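Local atomic coordinates of DUF1955 domain-containing protein (Sulfolobus tokodaii, PDB entry 1WY6), a protein that is of unknown function but folds as an archaeal helical repeat protein, a row of helices that may serve as a scaffold for binding partners. Residues Leu71-Val81 against His93-Gln104. Sequence-based numbering, arbitrary orientation.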
loop_
_atom_site.group_PDB
_atom_site.type_symbol
_atom_site.label_atom_id
_atom_site.label_comp_id
_atom_site.label_asym_id
_atom_site.label_seq_id
_atom_site.Cartn_x
_atom_site.Cartn_y
_atom_site.Cartn_z
ATOM N N LEU A 71 0.015 -4.407 -10.126
ATOM C CA LEU A 71 -0.160 -4.525 -8.683
ATOM C C LEU A 71 -1.485 -5.172 -8.302
ATOM O O LEU A 71 -1.587 -5.815 -7.256
ATOM C CB LEU A 71 -0.054 -3.151 -8.023
ATOM C CG LEU A 71 1.347 -2.583 -7.771
ATOM C CD1 LEU A 71 1.234 -1.159 -7.282
ATOM C CD2 LEU A 71 2.074 -3.421 -6.744
ATOM N N ASP A 72 -2.491 -5.012 -9.156
ATOM C CA ASP A 72 -3.809 -5.576 -8.894
ATOM C C ASP A 72 -3.762 -7.099 -8.818
ATOM O O ASP A 72 -4.696 -7.733 -8.334
ATOM C CB ASP A 72 -4.811 -5.130 -9.969
ATOM C CG ASP A 72 -4.495 -5.695 -11.345
ATOM O OD1 ASP A 72 -3.401 -5.419 -11.883
ATOM O OD2 ASP A 72 -5.349 -6.421 -11.895
ATOM N N LYS A 73 -2.675 -7.692 -9.300
ATOM C CA LYS A 73 -2.541 -9.137 -9.247
ATOM C C LYS A 73 -2.000 -9.589 -7.892
ATOM O O LYS A 73 -2.062 -10.772 -7.550
ATOM C CB LYS A 73 -1.647 -9.626 -10.387
ATOM C CG LYS A 73 -2.360 -9.575 -11.727
ATOM C CD LYS A 73 -1.559 -10.197 -12.845
ATOM C CE LYS A 73 -2.338 -10.082 -14.142
ATOM N NZ LYS A 73 -2.791 -8.675 -14.341
ATOM N N CYS A 74 -1.496 -8.632 -7.117
ATOM C CA CYS A 74 -0.959 -8.914 -5.791
ATOM C C CYS A 74 -2.092 -9.056 -4.778
ATOM O O CYS A 74 -3.046 -8.276 -4.788
ATOM C CB CYS A 74 -0.010 -7.795 -5.345
ATOM S SG CYS A 74 1.517 -7.629 -6.329
ATOM N N GLN A 75 -1.973 -10.053 -3.903
ATOM C CA GLN A 75 -2.980 -10.327 -2.879
ATOM C C GLN A 75 -2.564 -9.786 -1.509
ATOM O O GLN A 75 -3.353 -9.797 -0.560
ATOM C CB GLN A 75 -3.210 -11.840 -2.772
ATOM C CG GLN A 75 -3.478 -12.515 -4.104
ATOM C CD GLN A 75 -4.798 -12.100 -4.717
ATOM O OE1 GLN A 75 -4.969 -12.147 -5.936
ATOM N NE2 GLN A 75 -5.746 -11.705 -3.877
ATOM N N ASN A 76 -1.323 -9.317 -1.417
ATOM C CA ASN A 76 -0.770 -8.784 -0.171
ATOM C C ASN A 76 -0.616 -7.264 -0.162
ATOM O O ASN A 76 0.288 -6.739 0.496
ATOM C CB ASN A 76 0.601 -9.422 0.107
ATOM C CG ASN A 76 1.608 -9.194 -1.030
ATOM O OD1 ASN A 76 2.794 -9.503 -0.893
ATOM N ND2 ASN A 76 1.137 -8.664 -2.153
ATOM N N LEU A 77 -1.490 -6.556 -0.876
ATOM C CA LEU A 77 -1.394 -5.106 -0.925
ATOM C C LEU A 77 -1.640 -4.415 0.412
ATOM O O LEU A 77 -1.484 -3.201 0.528
ATOM C CB LEU A 77 -2.298 -4.528 -2.018
ATOM C CG LEU A 77 -1.855 -4.904 -3.439
ATOM C CD1 LEU A 77 -2.526 -3.969 -4.431
ATOM C CD2 LEU A 77 -0.331 -4.796 -3.574
ATOM N N LYS A 78 -1.995 -5.187 1.432
ATOM C CA LYS A 78 -2.171 -4.599 2.748
ATOM C C LYS A 78 -0.779 -4.144 3.200
ATOM O O LYS A 78 -0.644 -3.244 4.029
ATOM C CB LYS A 78 -2.725 -5.618 3.742
ATOM C CG LYS A 78 -2.955 -5.021 5.129
ATOM C CD LYS A 78 -3.196 -6.093 6.193
ATOM C CE LYS A 78 -3.237 -5.472 7.579
ATOM N NZ LYS A 78 -3.427 -6.484 8.653
ATOM N N SER A 79 0.254 -4.775 2.642
ATOM C CA SER A 79 1.645 -4.441 2.964
ATOM C C SER A 79 1.969 -2.997 2.566
ATOM O O SER A 79 2.763 -2.315 3.220
ATOM C CB SER A 79 2.606 -5.381 2.217
ATOM O OG SER A 79 2.318 -6.748 2.468
ATOM N N VAL A 80 1.369 -2.540 1.476
ATOM C CA VAL A 80 1.616 -1.183 1.004
ATOM C C VAL A 80 0.934 -0.162 1.910
ATOM O O VAL A 80 1.511 0.867 2.238
ATOM C CB VAL A 80 1.136 -1.004 -0.461
ATOM C CG1 VAL A 80 1.249 0.462 -0.879
ATOM C CG2 VAL A 80 1.980 -1.874 -1.372
ATOM N N VAL A 81 -0.293 -0.459 2.322
ATOM C CA VAL A 81 -1.030 0.428 3.211
ATOM C C VAL A 81 -0.308 0.496 4.563
ATOM O O VAL A 81 -0.220 1.563 5.179
ATOM C CB VAL A 81 -2.458 -0.084 3.447
ATOM C CG1 VAL A 81 -3.233 0.928 4.280
ATOM C CG2 VAL A 81 -3.146 -0.347 2.114
ATOM N N HIS A 93 0.794 5.396 -4.073
ATOM C CA HIS A 93 0.944 3.952 -3.935
ATOM C C HIS A 93 -0.057 3.454 -2.905
ATOM O O HIS A 93 -0.776 2.488 -3.148
ATOM C CB HIS A 93 2.373 3.583 -3.503
ATOM C CG HIS A 93 3.430 4.073 -4.444
ATOM N ND1 HIS A 93 3.357 3.884 -5.807
ATOM C CD2 HIS A 93 4.568 4.774 -4.224
ATOM C CE1 HIS A 93 4.400 4.449 -6.387
ATOM N NE2 HIS A 93 5.151 4.996 -5.448
ATOM N N VAL A 94 -0.105 4.123 -1.758
ATOM C CA VAL A 94 -1.038 3.741 -0.707
ATOM C C VAL A 94 -2.481 3.804 -1.189
ATOM O O VAL A 94 -3.247 2.876 -0.965
ATOM C CB VAL A 94 -0.918 4.649 0.538
ATOM C CG1 VAL A 94 -1.985 4.254 1.566
ATOM C CG2 VAL A 94 0.475 4.524 1.144
ATOM N N ASN A 95 -2.849 4.896 -1.854
ATOM C CA ASN A 95 -4.217 5.047 -2.340
ATOM C C ASN A 95 -4.582 3.971 -3.354
ATOM O O ASN A 95 -5.638 3.349 -3.239
ATOM C CB ASN A 95 -4.433 6.438 -2.948
ATOM C CG ASN A 95 -4.375 7.545 -1.910
ATOM O OD1 ASN A 95 -4.759 7.346 -0.755
ATOM N ND2 ASN A 95 -3.915 8.725 -2.318
ATOM N N LYS A 96 -3.719 3.744 -4.342
ATOM C CA LYS A 96 -3.993 2.716 -5.342
ATOM C C LYS A 96 -4.165 1.349 -4.672
ATOM O O LYS A 96 -5.031 0.580 -5.063
ATOM C CB LYS A 96 -2.867 2.639 -6.377
ATOM C CG LYS A 96 -2.785 3.845 -7.295
ATOM C CD LYS A 96 -1.578 3.754 -8.217
ATOM C CE LYS A 96 -1.424 5.016 -9.059
ATOM N NZ LYS A 96 -0.237 4.929 -9.961
ATOM N N ALA A 97 -3.340 1.064 -3.663
ATOM C CA ALA A 97 -3.408 -0.204 -2.923
ATOM C C ALA A 97 -4.765 -0.312 -2.226
ATOM O O ALA A 97 -5.370 -1.382 -2.176
ATOM C CB ALA A 97 -2.296 -0.273 -1.894
ATOM N N LEU A 98 -5.226 0.807 -1.676
ATOM C CA LEU A 98 -6.521 0.852 -1.009
ATOM C C LEU A 98 -7.631 0.557 -2.020
ATOM O O LEU A 98 -8.494 -0.280 -1.766
ATOM C CB LEU A 98 -6.758 2.230 -0.382
ATOM C CG LEU A 98 -6.088 2.541 0.961
ATOM C CD1 LEU A 98 -6.232 4.022 1.280
ATOM C CD2 LEU A 98 -6.720 1.689 2.056
ATOM N N ASP A 99 -7.599 1.244 -3.162
ATOM C CA ASP A 99 -8.610 1.054 -4.192
ATOM C C ASP A 99 -8.633 -0.390 -4.657
ATOM O O ASP A 99 -9.706 -0.964 -4.843
ATOM C CB ASP A 99 -8.368 1.989 -5.391
ATOM C CG ASP A 99 -8.498 3.466 -5.020
ATOM O OD1 ASP A 99 -9.151 3.777 -4.001
ATOM O OD2 ASP A 99 -7.957 4.325 -5.751
ATOM N N ILE A 100 -7.454 -0.982 -4.839
ATOM C CA ILE A 100 -7.377 -2.378 -5.263
ATOM C C ILE A 100 -7.910 -3.310 -4.174
ATOM O O ILE A 100 -8.583 -4.296 -4.474
ATOM C CB ILE A 100 -5.930 -2.768 -5.633
ATOM C CG1 ILE A 100 -5.527 -2.047 -6.926
ATOM C CG2 ILE A 100 -5.820 -4.263 -5.815
ATOM C CD1 ILE A 100 -4.041 -2.073 -7.207
ATOM N N LEU A 101 -7.618 -3.005 -2.911
ATOM C CA LEU A 101 -8.121 -3.837 -1.821
ATOM C C LEU A 101 -9.649 -3.820 -1.818
ATOM O O LEU A 101 -10.281 -4.853 -1.635
ATOM C CB LEU A 101 -7.595 -3.350 -0.467
ATOM C CG LEU A 101 -6.104 -3.571 -0.195
ATOM C CD1 LEU A 101 -5.744 -3.027 1.167
ATOM C CD2 LEU A 101 -5.774 -5.053 -0.286
ATOM N N VAL A 102 -10.242 -2.648 -2.034
ATOM C CA VAL A 102 -11.699 -2.534 -2.071
ATOM C C VAL A 102 -12.262 -3.369 -3.219
ATOM O O VAL A 102 -13.228 -4.118 -3.051
ATOM C CB VAL A 102 -12.154 -1.068 -2.288
ATOM C CG1 VAL A 102 -13.676 -1.003 -2.321
ATOM C CG2 VAL A 102 -11.618 -0.170 -1.174
ATOM N N ILE A 103 -11.637 -3.231 -4.384
ATOM C CA ILE A 103 -12.045 -3.921 -5.600
ATOM C C ILE A 103 -11.862 -5.432 -5.511
ATOM O O ILE A 103 -12.535 -6.194 -6.210
ATOM C CB ILE A 103 -11.249 -3.371 -6.803
ATOM C CG1 ILE A 103 -11.588 -1.897 -7.002
ATOM C CG2 ILE A 103 -11.563 -4.151 -8.057
ATOM C CD1 ILE A 103 -10.784 -1.234 -8.132
ATOM N N GLN A 104 -10.936 -5.860 -4.662
ATOM C CA GLN A 104 -10.683 -7.278 -4.466
ATOM C C GLN A 104 -11.662 -7.785 -3.412
ATOM O O GLN A 104 -11.783 -8.985 -3.182
ATOM C CB GLN A 104 -9.247 -7.503 -3.996
ATOM C CG GLN A 104 -8.203 -7.382 -5.095
ATOM C CD GLN A 104 -6.784 -7.451 -4.560
ATOM O OE1 GLN A 104 -5.826 -7.577 -5.321
ATOM N NE2 GLN A 104 -6.642 -7.356 -3.243
#
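Leu77 and Ile100 show how a loop that leads into a helix can be sealed against the next helix by interleaved aliphatic groups. Leu77 CD1 sits against the fork of Ile100, 3.6 Å from Ile100 CG2, the two side chains lying aslant, while Leu77 CB rests 3.9 Å from Leu101 CD2. One turn back along helix 92-103, the small Ala97 probably lets the two backbones come near: its CB lies 3.8 Å from Val80 CG1, which also reaches the carbonyl oxygen of His93. Val81 has CG2 beside the backbone N and CG1 anti to it (chi1 -175°); the former branch meets Leu101 CD1 at 3.9 Å and also touches Ala97 and Leu98. Around Val80 and Val81 the contact is buried: Met58 and Phe59 of helix 55-65 cover Val80, and Ala130 and Ala134 of helix 125-137 back Leu98.

Toward Asp72 the fit becomes looser and more open to solvent. Ile100 has CG1 anti to its carbonyl carbon (chi1 -69°) and extends CD1 to within 4.2 Å of Leu71 CB, also passing the backbone N of Asp72, whose carboxylate turns away. A serine in place of Ile100 would probably open a gap beneath Leu77 CD1 and deprive the 71-73 turn of its apolar support. At the far end of helix 92-103 the amide end of Gln104 lies by the carbonyls of Asp72 and Cys74, while the disulfide from Cys74 to Cys47 ties the loop to helix 44-52. Lys78 starts away from helix 92-103, and its NZ forms a salt bridge with Glu112. Helices 78-86 and 92-103, neighbours in sequence joined by a short connection and flanked by further helices, are packed in the manner of an alpha-helical repeat fold.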